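Local coordinates for protein HTPA Reductase (Selaginella moellendorffii, PDB 5U5N) that probably catalyses the NAD(P)H-dependent reduction of 4-hydroxy-tetrahydrodipicolinate to tetrahydrodipicolinate in the diaminopimelate route to lysine, at residues Ser59-Val64 with Ala90-Lys95; Val134-Ala139 with Phe233-Cys238; Val158-Gln163 with Asp168-Ala173; Ser179-Lys182 with Lys188-Gln191; Gln191-Arg196 with Met202-Val207. All coordinates share one frame; numbering follows the deposited sequence.

Contact 1. Residues Ser59-Val64 with Ala90-Lys95; sequences SEREDV and AEFYCK
Arg-61 places its CG between its own backbone N and carbonyl carbon (chi1 67°) and then runs extended as far as NE, while Phe-92 turns its CG anti to its backbone N (chi1 -180°), which lays the two side chains antiparallel alongside each other. The guanidinium therefore settles flat on the phenyl ring, the planes only 12° apart. Its cation-pi contact is off-centre, with Arg-61 CZ 4.2 Å from the centroid of the Phe-92 ring. The atom over the middle of the ring is instead the methylene carbon Arg-61 CD, which makes a CH-pi contact 3.8 Å from the Phe-92 centroid. Farther along, Arg-61 NH1 reaches the root of the aromatic side chain, 3.3 Å from Phe-92 CB. A salt bridge from Arg-61 NH2 to Asp-88 adds a polar tether to the stack. Glu-62 bends so that its OE1 meets the ring at its edge, in the ring plane, 3.5 Å from Phe-92 CE1. The Arg-61 side chain lies about 6 Å from the bound NAD and close to Asn-89, a residue of the dinucleotide site. Within the Rossmann-type N-terminal domain, the contact joins the start of helix 61-71 to helix 86-95; Arg-61 and Val-64 also touch Leu-36 of strand 34-37, and Ala-90 and Cys-94 pack on helix 109-119.

Contact 2. Residues Val134-Ala139 with Phe233-Cys238; sequences VAFVAA and FKHNVC
Phe-136 meets His-235 through its ring atoms CD2 and CE2, with Phe-136 CE2 3.4 Å from His-235 CD2. The two side chains run nearly perpendicular and the rings are tilted 56° to one another, an oblique aromatic pair with centroids 5.3 Å apart. The far end of the phenyl group touches the next inward-facing residue of the strand, Phe-136 CZ lying 4.1 Å from Phe-233 CB. Phe-136 has its CG anti to the backbone N (chi1 167°), which carries the ring from the helix to His-235 and Phe-233. The arrangement is helix-on-sheet packing in the C-terminal domain: helix 131-146 covers one face of the mixed sheet, and alternate residues of strand 229-238 face it. Around this first shell, His-235 is fixed by a hydrogen bond between His-235 NE2 and Tyr-220 OH and by stacking on His-218, both on the adjoining strand 215-223. Val-176 and Thr-172 of helix 171-182 pack beside Phe-136 and His-235 respectively. Beyond them, residues 233-236 pair antiparallel with a strand of the second subunit, whose Phe-231 packs on His-235, and the sheet thereby continues across the dimer interface.

Contact 3. Residues Val158-Gln163 with Asp168-Ala173; sequences VTESHQ and DVSGTA
Extended strand residues 158-162 face the loop 168-170, which enters helix 171-182 at Gly-171, the closest CA atoms across the pair being Glu-160 CA and Ala-173 CA, 8.0 Å apart. Glu-160 crosses this gap with a chain bent at chi2, and its OE2 accepts from Ser-170 N at 3.0 Å. That bond has an N-H...O angle of 154° and meets the oxygen nearly along its C-O direction. The other carboxylate oxygen is held on the strand side: His-162 ND1 donates to Glu-160 OE1 at 2.9 Å, with the acceptor in the imidazole plane, although the nitrogen stands 49° out of the carboxylate plane. A salt bridge from Arg-196 also falls on Glu-160 OE1, so both oxygens are engaged and the group's rotation is restrained. Ser-170 is the N-cap of helix 171-182, its OG accepting from Ala-173 N at 3.0 Å, and the same OG is hydrogen-bonded to His-218 NE2. Its methylene is pinched between two polar groups, Ser-170 CB lying 3.5 Å from His-162 CE1 and equally near Glu-160 OE2. The Ser-Gly-Thr helix start and His-162 are consistent with the DapB family, where this region probably borders the substrate pocket; the side chain of His-162 is about 10 Å from the bound NAD. The contact closes the strand-to-helix connection of a beta-alpha-beta unit: strand 155-162 lies between strands 193-195 and 215-223, and helix 171-182 starts over its face, with Ala-173 touching His-218.

Contact 4. Residues Ser179-Lys182 with Lys188-Gln191; sequences SLRK and KDEQ
Charge pairing between Arg-181 and Asp-189 carries this contact. The arginine chain extends from CG to NE and comes in across the aspartate, bringing NH2 2.9 Å from Asp-189 OD1 in a salt bridge that is also a fairly straight hydrogen bond (160° at the hydrogen). Donor and acceptor are placed unequally: OD1 lies in the guanidinium plane, whereas NH2 approaches from 63° above the carboxylate plane, and Asp-189 OD2 stays 4.1 Å from Arg-181 NH2. The pairing is thus one-pronged. Arg-181 NH2 makes a further hydrogen bond to Phe-187 O, which ties the same nitrogen to the chain just before Lys-188. Van der Waals contact is slight, with Arg-181 NH2 3.9 Å from Lys-188 C at the edge of the guanidinium. A second kind of bonding shapes the loop itself: Lys-188 N donates to Gln-191 OE1 at 3.0 Å, and Gln-191 N returns a bond of 3.0 Å to Lys-188 O. These two bonds brace the short 3-10 turn 189-191 that presents Asp-189. The contact lies at the surface, where the beta-alpha-beta crossover leaves helix 171-182 for strand 193-195; Asp-189 also rests on Leu-174 and Ile-177 of that helix, while the helix packs through Ser-179 and Leu-180 on helix 131-146 and through Leu-180 on strand 215-223.

Contact 5. Residues Gln191-Arg196 with Met202-Val207; sequences QVELVR and MTRMGV
Val-195 and Arg-204 give up the most surface here, and they meet where the valine methyl CG2 lies 3.6 Å from the guanidinium nitrogen Arg-204 NH1. The arginine starts with CG anti to its backbone N (chi1 164°) and stays extended to NE, a reach that takes it past Val-195 to Glu-193, two residues back on the same side of the strand. There Arg-204 NH1 forms a salt bridge with Glu-193 OE2 at 3.1 Å. The hydrogen bond is somewhat bent, 151° at the hydrogen, and the nitrogen sits 80° above the carboxylate plane. Glu-193 OE1 remains 3.6 Å from Arg-204 NH2, so the pairing is not bidentate. Met-205 supplies the apolar half: its doubly bent chain lays CG 3.9 Å from Val-195 CG1, with Met-205 SD 4.1 Å from Val-195 CG2. The methionine continues inward onto Thr-159, Phe-217 and Thr-219 of the neighbouring strands, thereby joining the loop after helix 198-203 to the sheet beside edge strand 193-195. Glu-200 gives Arg-204 NH1 a second salt bridge. One nitrogen thus serves two carboxylates, whose combined charge would be expected to exceed that of the arginine; with the Glu-193 bond steep and single and both partners exposed, the ion pair is probably modest in strength, and the buried valine, packed on the partly exposed methionine, supplies the apolar part.

Contact 1 stands alone in the dinucleotide-binding N-terminal domain, its centre 35 to 43 Å from the centres of the others and across the chain's centre from them. Contacts 2 to 5 gather in the C-terminal domain on and around one four-stranded mixed sheet. Contact 2 joins residues far apart in sequence, and contacts 3, 4 and 5 follow in that order between its two segments. Contacts 3 and 4 use opposite ends of helix 171-182, contacts 4 and 5 share Gln-191, and contacts 3 and 5, 9 Å apart by centres, lie on neighbouring strands bridged by Glu-160 and Arg-196. Through strand 229-238 the sheet continues into the second subunit, so contacts 2, 3 and 5 all lie on the sheet that spans the dimer.

Contact 1. Residues Ser59-Val64 with Ala90-Lys95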
# COMPACT_ATOMS: atom_id res chain seq x y z
N SER A 59 37.13 -10.98 23.78
CA SER A 59 37.90 -10.70 25.00
C SER A 59 38.78 -9.46 24.89
O SER A 59 39.06 -8.81 25.90
CB SER A 59 38.76 -11.90 25.38
OG SER A 59 39.48 -12.34 24.25
N GLU A 60 39.24 -9.13 23.67
CA GLU A 60 40.06 -7.95 23.43
C GLU A 60 39.27 -6.64 23.14
O GLU A 60 39.83 -5.65 22.62
CB GLU A 60 40.97 -8.22 22.24
CG GLU A 60 42.01 -9.32 22.40
CD GLU A 60 42.75 -9.62 21.07
OE1 GLU A 60 42.53 -8.93 20.04
OE2 GLU A 60 43.54 -10.57 21.04
N ARG A 61 37.97 -6.61 23.42
CA ARG A 61 37.13 -5.53 22.88
C ARG A 61 37.43 -4.11 23.40
O ARG A 61 37.18 -3.13 22.72
CB ARG A 61 35.66 -5.84 23.06
CG ARG A 61 35.16 -5.88 24.50
CD ARG A 61 33.70 -6.26 24.49
NE ARG A 61 33.20 -6.37 25.85
CZ ARG A 61 31.91 -6.43 26.18
NH1 ARG A 61 30.95 -6.38 25.24
NH2 ARG A 61 31.58 -6.51 27.45
N GLU A 62 38.00 -4.01 24.59
CA GLU A 62 38.45 -2.72 25.13
C GLU A 62 39.58 -2.16 24.25
O GLU A 62 39.53 -1.00 23.82
CB GLU A 62 38.96 -2.89 26.57
CG GLU A 62 37.98 -3.56 27.55
CD GLU A 62 37.20 -2.59 28.40
OE1 GLU A 62 36.33 -1.85 27.87
OE2 GLU A 62 37.46 -2.58 29.63
N ASP A 63 40.61 -2.98 24.00
CA ASP A 63 41.80 -2.60 23.22
C ASP A 63 41.35 -2.25 21.79
O ASP A 63 41.71 -1.22 21.23
CB ASP A 63 42.82 -3.74 23.14
CG ASP A 63 43.52 -4.06 24.49
OD1 ASP A 63 43.41 -3.25 25.45
OD2 ASP A 63 44.20 -5.13 24.57
N VAL A 64 40.54 -3.13 21.23
CA VAL A 64 40.06 -2.97 19.87
C VAL A 64 39.36 -1.60 19.68
O VAL A 64 39.67 -0.89 18.75
CB VAL A 64 39.18 -4.15 19.47
CG1 VAL A 64 38.36 -3.85 18.22
CG2 VAL A 64 40.05 -5.35 19.28
N ALA A 90 25.20 -4.19 23.66
CA ALA A 90 24.54 -2.89 23.77
C ALA A 90 25.01 -2.10 24.97
O ALA A 90 25.27 -0.90 24.86
CB ALA A 90 23.03 -3.05 23.82
N GLU A 91 25.14 -2.76 26.12
CA GLU A 91 25.66 -2.07 27.29
C GLU A 91 27.08 -1.63 27.08
O GLU A 91 27.46 -0.55 27.50
CB GLU A 91 25.53 -2.92 28.53
CG GLU A 91 24.09 -3.02 28.96
CD GLU A 91 23.86 -4.25 29.83
OE1 GLU A 91 24.61 -4.46 30.82
OE2 GLU A 91 22.90 -5.01 29.54
N PHE A 92 27.86 -2.44 26.37
CA PHE A 92 29.21 -2.07 26.06
C PHE A 92 29.24 -0.83 25.16
O PHE A 92 29.94 0.13 25.46
CB PHE A 92 29.95 -3.23 25.42
CG PHE A 92 31.36 -2.91 25.09
CD1 PHE A 92 32.30 -2.73 26.10
CD2 PHE A 92 31.76 -2.75 23.77
CE1 PHE A 92 33.60 -2.41 25.81
CE2 PHE A 92 33.09 -2.43 23.49
CZ PHE A 92 34.00 -2.26 24.51
N TYR A 93 28.45 -0.81 24.09
CA TYR A 93 28.41 0.35 23.20
C TYR A 93 28.00 1.61 23.92
O TYR A 93 28.63 2.65 23.75
CB TYR A 93 27.51 0.12 21.97
CG TYR A 93 27.86 -1.10 21.16
CD1 TYR A 93 29.19 -1.53 21.00
CD2 TYR A 93 26.85 -1.85 20.55
CE1 TYR A 93 29.50 -2.66 20.26
CE2 TYR A 93 27.15 -2.97 19.81
CZ TYR A 93 28.47 -3.37 19.66
OH TYR A 93 28.74 -4.49 18.91
N CYS A 94 26.96 1.52 24.75
CA CYS A 94 26.46 2.70 25.47
C CYS A 94 27.44 3.24 26.52
O CYS A 94 27.56 4.46 26.67
CB CYS A 94 25.11 2.41 26.13
SG CYS A 94 23.77 2.13 24.98
N LYS A 95 28.13 2.36 27.24
CA LYS A 95 29.15 2.77 28.20
C LYS A 95 30.29 3.56 27.53
O LYS A 95 30.72 4.58 28.04
CB LYS A 95 29.72 1.56 28.95
CG LYS A 95 30.96 1.90 29.73
CD LYS A 95 31.45 0.80 30.65
CE LYS A 95 32.78 1.21 31.24
NZ LYS A 95 33.09 0.37 32.42

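Contact 2. Residues Val134-Ala139 with Phe233-Cys238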
# COMPACT_ATOMS: atom_id res chain seq x y z
N VAL A 134 9.30 -3.04 5.73
CA VAL A 134 8.80 -2.21 6.83
C VAL A 134 7.82 -1.12 6.31
O VAL A 134 6.80 -0.85 6.97
CB VAL A 134 9.95 -1.53 7.62
CG1 VAL A 134 9.42 -0.50 8.62
CG2 VAL A 134 10.79 -2.58 8.33
N ALA A 135 8.16 -0.50 5.18
CA ALA A 135 7.32 0.57 4.61
C ALA A 135 5.94 0.07 4.21
O ALA A 135 4.93 0.80 4.42
CB ALA A 135 7.99 1.23 3.41
N PHE A 136 5.89 -1.12 3.60
CA PHE A 136 4.64 -1.74 3.18
C PHE A 136 3.77 -2.08 4.38
O PHE A 136 2.57 -1.80 4.38
CB PHE A 136 4.90 -3.03 2.39
CG PHE A 136 3.68 -3.87 2.21
CD1 PHE A 136 2.61 -3.36 1.43
CD2 PHE A 136 3.54 -5.13 2.80
CE1 PHE A 136 1.45 -4.09 1.24
CE2 PHE A 136 2.38 -5.88 2.59
CZ PHE A 136 1.32 -5.35 1.81
N VAL A 137 4.39 -2.67 5.40
CA VAL A 137 3.70 -3.03 6.63
C VAL A 137 3.07 -1.79 7.24
O VAL A 137 1.90 -1.82 7.65
CB VAL A 137 4.65 -3.73 7.65
CG1 VAL A 137 4.04 -3.79 9.05
CG2 VAL A 137 4.94 -5.13 7.16
N ALA A 138 3.82 -0.70 7.27
CA ALA A 138 3.39 0.45 8.03
C ALA A 138 2.35 1.27 7.28
O ALA A 138 1.52 1.98 7.92
CB ALA A 138 4.57 1.31 8.40
N ALA A 139 2.39 1.15 5.95
CA ALA A 139 1.39 1.76 5.08
C ALA A 139 0.07 1.08 5.31
O ALA A 139 -0.92 1.76 5.61
CB ALA A 139 1.78 1.61 3.62
N PHE A 233 -1.51 -8.92 -2.88
CA PHE A 233 -0.29 -8.23 -2.52
C PHE A 233 0.76 -9.28 -2.18
O PHE A 233 0.47 -10.24 -1.45
CB PHE A 233 -0.45 -7.31 -1.31
CG PHE A 233 -1.62 -6.42 -1.36
CD1 PHE A 233 -1.83 -5.57 -2.43
CD2 PHE A 233 -2.53 -6.41 -0.33
CE1 PHE A 233 -2.97 -4.77 -2.48
CE2 PHE A 233 -3.66 -5.63 -0.37
CZ PHE A 233 -3.88 -4.81 -1.44
N LYS A 234 1.96 -9.10 -2.75
CA LYS A 234 3.10 -9.95 -2.50
C LYS A 234 4.32 -9.13 -2.11
O LYS A 234 4.57 -8.07 -2.70
CB LYS A 234 3.51 -10.71 -3.74
CG LYS A 234 2.59 -11.81 -4.13
CD LYS A 234 3.14 -12.58 -5.31
CE LYS A 234 2.17 -13.69 -5.65
NZ LYS A 234 2.50 -14.27 -6.98
N HIS A 235 5.09 -9.68 -1.18
CA HIS A 235 6.43 -9.21 -0.93
C HIS A 235 7.33 -10.42 -0.69
O HIS A 235 7.07 -11.23 0.18
CB HIS A 235 6.47 -8.13 0.16
CG HIS A 235 5.90 -8.55 1.49
ND1 HIS A 235 6.67 -9.11 2.48
CD2 HIS A 235 4.67 -8.36 2.02
CE1 HIS A 235 5.92 -9.34 3.54
NE2 HIS A 235 4.69 -8.89 3.29
N ASN A 236 8.32 -10.57 -1.57
CA ASN A 236 9.14 -11.75 -1.71
C ASN A 236 10.60 -11.35 -1.58
O ASN A 236 11.09 -10.54 -2.37
CB ASN A 236 8.91 -12.37 -3.09
CG ASN A 236 7.55 -13.00 -3.24
OD1 ASN A 236 6.78 -13.16 -2.27
ND2 ASN A 236 7.25 -13.41 -4.45
N VAL A 237 11.29 -11.90 -0.57
CA VAL A 237 12.70 -11.64 -0.32
C VAL A 237 13.52 -12.92 -0.49
O VAL A 237 13.15 -13.95 0.07
CB VAL A 237 12.92 -11.12 1.10
CG1 VAL A 237 14.41 -11.05 1.45
CG2 VAL A 237 12.28 -9.74 1.22
N CYS A 238 14.61 -12.82 -1.26
CA CYS A 238 15.52 -13.90 -1.50
C CYS A 238 16.84 -13.52 -0.79
O CYS A 238 17.41 -12.47 -1.09
CB CYS A 238 15.79 -14.10 -2.99
SG CYS A 238 14.46 -14.88 -3.96

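Contact 3. Residues Val158-Gln163 with Asp168-Ala173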
# COMPACT_ATOMS: atom_id res chain seq x y z
N VAL A 158 -4.04 -15.96 3.20
CA VAL A 158 -2.67 -15.55 3.38
C VAL A 158 -1.81 -16.78 3.24
O VAL A 158 -2.06 -17.80 3.86
CB VAL A 158 -2.43 -14.89 4.73
CG1 VAL A 158 -0.99 -14.44 4.84
CG2 VAL A 158 -3.37 -13.71 4.94
N THR A 159 -0.83 -16.69 2.35
CA THR A 159 0.13 -17.74 2.10
C THR A 159 1.52 -17.14 2.31
O THR A 159 1.77 -15.95 2.00
CB THR A 159 -0.03 -18.30 0.68
OG1 THR A 159 -1.37 -18.72 0.46
CG2 THR A 159 0.82 -19.53 0.48
N GLU A 160 2.41 -17.96 2.87
CA GLU A 160 3.79 -17.55 3.02
C GLU A 160 4.76 -18.71 3.07
O GLU A 160 4.43 -19.80 3.53
CB GLU A 160 3.99 -16.65 4.27
CG GLU A 160 3.70 -17.31 5.64
CD GLU A 160 4.97 -17.60 6.46
OE1 GLU A 160 5.72 -18.56 6.12
OE2 GLU A 160 5.25 -16.87 7.45
N SER A 161 5.95 -18.45 2.56
CA SER A 161 7.00 -19.42 2.44
C SER A 161 8.29 -18.90 3.09
O SER A 161 8.67 -17.75 2.94
CB SER A 161 7.22 -19.75 0.98
OG SER A 161 8.27 -20.69 0.86
N HIS A 162 8.93 -19.80 3.82
CA HIS A 162 10.19 -19.56 4.56
C HIS A 162 10.88 -20.92 4.57
O HIS A 162 10.23 -21.94 4.29
CB HIS A 162 9.92 -19.16 6.01
CG HIS A 162 9.59 -17.71 6.19
ND1 HIS A 162 8.31 -17.21 6.06
CD2 HIS A 162 10.37 -16.65 6.50
CE1 HIS A 162 8.33 -15.90 6.28
NE2 HIS A 162 9.56 -15.54 6.55
N GLN A 163 12.18 -20.93 4.89
CA GLN A 163 12.91 -22.19 5.08
C GLN A 163 12.09 -23.10 6.04
O GLN A 163 11.43 -22.62 6.99
CB GLN A 163 14.33 -21.97 5.64
N ASP A 168 5.96 -21.02 12.88
CA ASP A 168 5.14 -19.87 13.29
C ASP A 168 5.03 -18.89 12.15
O ASP A 168 5.95 -18.72 11.33
CB ASP A 168 5.67 -19.17 14.57
CG ASP A 168 7.16 -18.87 14.51
OD1 ASP A 168 7.74 -18.82 13.39
OD2 ASP A 168 7.78 -18.76 15.61
N VAL A 169 3.86 -18.26 12.09
CA VAL A 169 3.56 -17.23 11.10
C VAL A 169 4.58 -16.10 11.28
O VAL A 169 4.83 -15.69 12.45
CB VAL A 169 2.14 -16.66 11.33
CG1 VAL A 169 1.84 -15.55 10.33
CG2 VAL A 169 1.06 -17.75 11.33
N SER A 170 5.16 -15.57 10.19
CA SER A 170 6.17 -14.50 10.30
C SER A 170 5.61 -13.27 10.99
O SER A 170 4.41 -12.94 10.81
CB SER A 170 6.76 -14.13 8.92
OG SER A 170 5.97 -13.18 8.22
N GLY A 171 6.42 -12.61 11.80
CA GLY A 171 5.99 -11.38 12.50
C GLY A 171 5.43 -10.30 11.55
O GLY A 171 4.54 -9.53 11.93
N THR A 172 6.00 -10.27 10.34
CA THR A 172 5.54 -9.40 9.27
C THR A 172 4.11 -9.80 8.83
O THR A 172 3.25 -8.95 8.76
CB THR A 172 6.53 -9.44 8.08
OG1 THR A 172 7.81 -8.95 8.48
CG2 THR A 172 6.04 -8.62 6.94
N ALA A 173 3.88 -11.08 8.54
CA ALA A 173 2.55 -11.58 8.20
C ALA A 173 1.54 -11.27 9.29
O ALA A 173 0.45 -10.77 8.99
CB ALA A 173 2.56 -13.08 7.90

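Contact 4. Residues Ser179-Lys182 with Lys188-Gln191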
# COMPACT_ATOMS: atom_id res chain seq x y z
N SER A 179 -3.64 -5.54 10.51
CA SER A 179 -4.18 -4.39 9.78
C SER A 179 -5.39 -4.83 8.98
O SER A 179 -6.40 -4.15 8.99
CB SER A 179 -3.11 -3.75 8.88
OG SER A 179 -2.17 -3.12 9.72
N LEU A 180 -5.29 -5.97 8.32
CA LEU A 180 -6.37 -6.52 7.51
C LEU A 180 -7.66 -6.77 8.31
O LEU A 180 -8.76 -6.60 7.76
CB LEU A 180 -5.92 -7.77 6.77
CG LEU A 180 -4.90 -7.49 5.65
CD1 LEU A 180 -4.23 -8.77 5.15
CD2 LEU A 180 -5.57 -6.72 4.48
N ARG A 181 -7.52 -7.09 9.61
CA ARG A 181 -8.65 -7.18 10.52
C ARG A 181 -9.32 -5.84 10.77
O ARG A 181 -10.54 -5.79 10.89
CB ARG A 181 -8.25 -7.77 11.89
CG ARG A 181 -7.97 -9.24 11.82
CD ARG A 181 -7.97 -9.92 13.19
NE ARG A 181 -7.32 -11.22 13.02
CZ ARG A 181 -6.08 -11.52 13.36
NH1 ARG A 181 -5.28 -10.63 13.97
NH2 ARG A 181 -5.63 -12.75 13.09
N LYS A 182 -8.54 -4.77 10.87
CA LYS A 182 -9.13 -3.46 11.02
C LYS A 182 -9.88 -3.01 9.76
O LYS A 182 -10.76 -2.18 9.85
CB LYS A 182 -8.07 -2.43 11.39
CG LYS A 182 -7.47 -2.71 12.73
CD LYS A 182 -6.79 -1.48 13.30
CE LYS A 182 -6.06 -1.86 14.60
NZ LYS A 182 -5.95 -0.73 15.57
N LYS A 188 -8.36 -15.90 11.42
CA LYS A 188 -7.48 -16.30 12.52
C LYS A 188 -6.05 -16.52 12.01
O LYS A 188 -5.85 -16.96 10.88
CB LYS A 188 -7.97 -17.60 13.15
CG LYS A 188 -9.40 -17.60 13.66
CD LYS A 188 -9.87 -19.04 13.88
CE LYS A 188 -10.28 -19.70 12.54
NZ LYS A 188 -10.14 -21.19 12.56
N ASP A 189 -5.08 -16.29 12.89
CA ASP A 189 -3.66 -16.52 12.60
C ASP A 189 -3.39 -17.93 12.09
O ASP A 189 -2.60 -18.10 11.18
CB ASP A 189 -2.82 -16.21 13.84
CG ASP A 189 -2.80 -14.72 14.18
OD1 ASP A 189 -2.97 -13.89 13.26
OD2 ASP A 189 -2.61 -14.38 15.37
N GLU A 190 -4.09 -18.92 12.61
CA GLU A 190 -3.92 -20.33 12.22
C GLU A 190 -4.25 -20.61 10.74
O GLU A 190 -3.71 -21.55 10.14
CB GLU A 190 -4.68 -21.33 13.15
CG GLU A 190 -5.74 -20.86 14.20
CD GLU A 190 -5.17 -20.20 15.49
OE1 GLU A 190 -5.08 -18.95 15.44
OE2 GLU A 190 -4.80 -20.87 16.53
N GLN A 191 -5.10 -19.77 10.16
CA GLN A 191 -5.49 -19.90 8.78
C GLN A 191 -4.40 -19.47 7.77
O GLN A 191 -4.57 -19.72 6.58
CB GLN A 191 -6.73 -19.08 8.49
CG GLN A 191 -7.98 -19.55 9.21
CD GLN A 191 -9.18 -18.72 8.80
OE1 GLN A 191 -9.61 -17.84 9.53
NE2 GLN A 191 -9.68 -18.95 7.59

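Contact 5. Residues Gln191-Arg196 with Met202-Val207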
# COMPACT_ATOMS: atom_id res chain seq x y z
N GLN A 191 -5.10 -19.77 10.16
CA GLN A 191 -5.49 -19.90 8.78
C GLN A 191 -4.40 -19.47 7.77
O GLN A 191 -4.57 -19.72 6.58
CB GLN A 191 -6.73 -19.08 8.49
CG GLN A 191 -7.98 -19.55 9.21
CD GLN A 191 -9.18 -18.72 8.80
OE1 GLN A 191 -9.61 -17.84 9.53
NE2 GLN A 191 -9.68 -18.95 7.59
N VAL A 192 -3.29 -18.87 8.22
CA VAL A 192 -2.16 -18.63 7.34
C VAL A 192 -1.74 -19.98 6.82
O VAL A 192 -1.75 -20.93 7.53
CB VAL A 192 -0.97 -17.95 8.04
CG1 VAL A 192 0.26 -17.89 7.14
CG2 VAL A 192 -1.35 -16.54 8.45
N GLU A 193 -1.45 -20.06 5.53
CA GLU A 193 -1.03 -21.29 4.86
C GLU A 193 0.50 -21.25 4.73
O GLU A 193 1.07 -20.57 3.85
CB GLU A 193 -1.68 -21.39 3.49
CG GLU A 193 -1.54 -22.72 2.79
CD GLU A 193 -2.42 -22.81 1.54
OE1 GLU A 193 -3.22 -21.89 1.18
OE2 GLU A 193 -2.33 -23.86 0.88
N LEU A 194 1.18 -21.96 5.63
CA LEU A 194 2.63 -22.11 5.56
C LEU A 194 2.98 -23.08 4.44
O LEU A 194 2.58 -24.22 4.46
CB LEU A 194 3.19 -22.62 6.89
CG LEU A 194 2.80 -21.88 8.18
CD1 LEU A 194 3.53 -22.47 9.37
CD2 LEU A 194 3.04 -20.38 8.12
N VAL A 195 3.70 -22.60 3.45
CA VAL A 195 4.21 -23.42 2.37
C VAL A 195 5.63 -23.83 2.76
O VAL A 195 6.50 -22.99 2.90
CB VAL A 195 4.23 -22.62 1.05
CG1 VAL A 195 4.85 -23.45 -0.06
CG2 VAL A 195 2.82 -22.22 0.67
N ARG A 196 5.84 -25.13 2.95
CA ARG A 196 7.13 -25.66 3.41
C ARG A 196 7.72 -26.77 2.53
O ARG A 196 8.92 -27.07 2.64
CB ARG A 196 7.04 -26.09 4.89
CG ARG A 196 6.60 -24.96 5.85
CD ARG A 196 7.69 -23.91 6.00
NE ARG A 196 7.43 -22.78 6.92
CZ ARG A 196 6.89 -21.60 6.58
NH1 ARG A 196 6.46 -21.35 5.34
NH2 ARG A 196 6.73 -20.65 7.50
N MET A 202 8.95 -23.74 -4.95
CA MET A 202 9.41 -23.38 -6.29
C MET A 202 8.25 -23.21 -7.27
O MET A 202 8.08 -22.14 -7.82
CB MET A 202 10.37 -24.41 -6.83
CG MET A 202 11.69 -24.47 -6.09
SD MET A 202 12.89 -25.61 -6.78
CE MET A 202 12.79 -25.22 -8.54
N THR A 203 7.46 -24.26 -7.47
CA THR A 203 6.46 -24.33 -8.53
C THR A 203 5.27 -23.37 -8.29
O THR A 203 4.63 -22.94 -9.25
CB THR A 203 5.83 -25.75 -8.70
OG1 THR A 203 6.81 -26.80 -8.55
CG2 THR A 203 5.12 -25.91 -10.06
N ARG A 204 4.97 -23.07 -7.04
CA ARG A 204 3.78 -22.30 -6.69
C ARG A 204 4.11 -20.94 -6.11
O ARG A 204 3.41 -19.98 -6.41
CB ARG A 204 2.88 -23.08 -5.74
CG ARG A 204 1.83 -22.22 -5.03
CD ARG A 204 1.27 -22.81 -3.76
NE ARG A 204 0.01 -22.15 -3.42
CZ ARG A 204 -0.65 -22.23 -2.25
NH1 ARG A 204 -0.19 -22.95 -1.23
NH2 ARG A 204 -1.79 -21.55 -2.11
N MET A 205 5.12 -20.83 -5.26
CA MET A 205 5.51 -19.52 -4.73
C MET A 205 6.55 -18.80 -5.60
O MET A 205 6.74 -17.62 -5.44
CB MET A 205 6.01 -19.64 -3.29
CG MET A 205 4.99 -20.25 -2.33
SD MET A 205 3.53 -19.24 -2.10
CE MET A 205 4.17 -17.98 -1.00
N GLY A 206 7.20 -19.51 -6.51
CA GLY A 206 8.24 -18.92 -7.36
C GLY A 206 9.61 -18.77 -6.71
O GLY A 206 10.45 -18.03 -7.23
N VAL A 207 9.87 -19.47 -5.60
CA VAL A 207 11.13 -19.32 -4.89
C VAL A 207 12.22 -19.96 -5.75
O VAL A 207 12.03 -21.10 -6.18
CB VAL A 207 11.10 -19.98 -3.50
CG1 VAL A 207 12.50 -19.90 -2.82
CG2 VAL A 207 10.06 -19.32 -2.61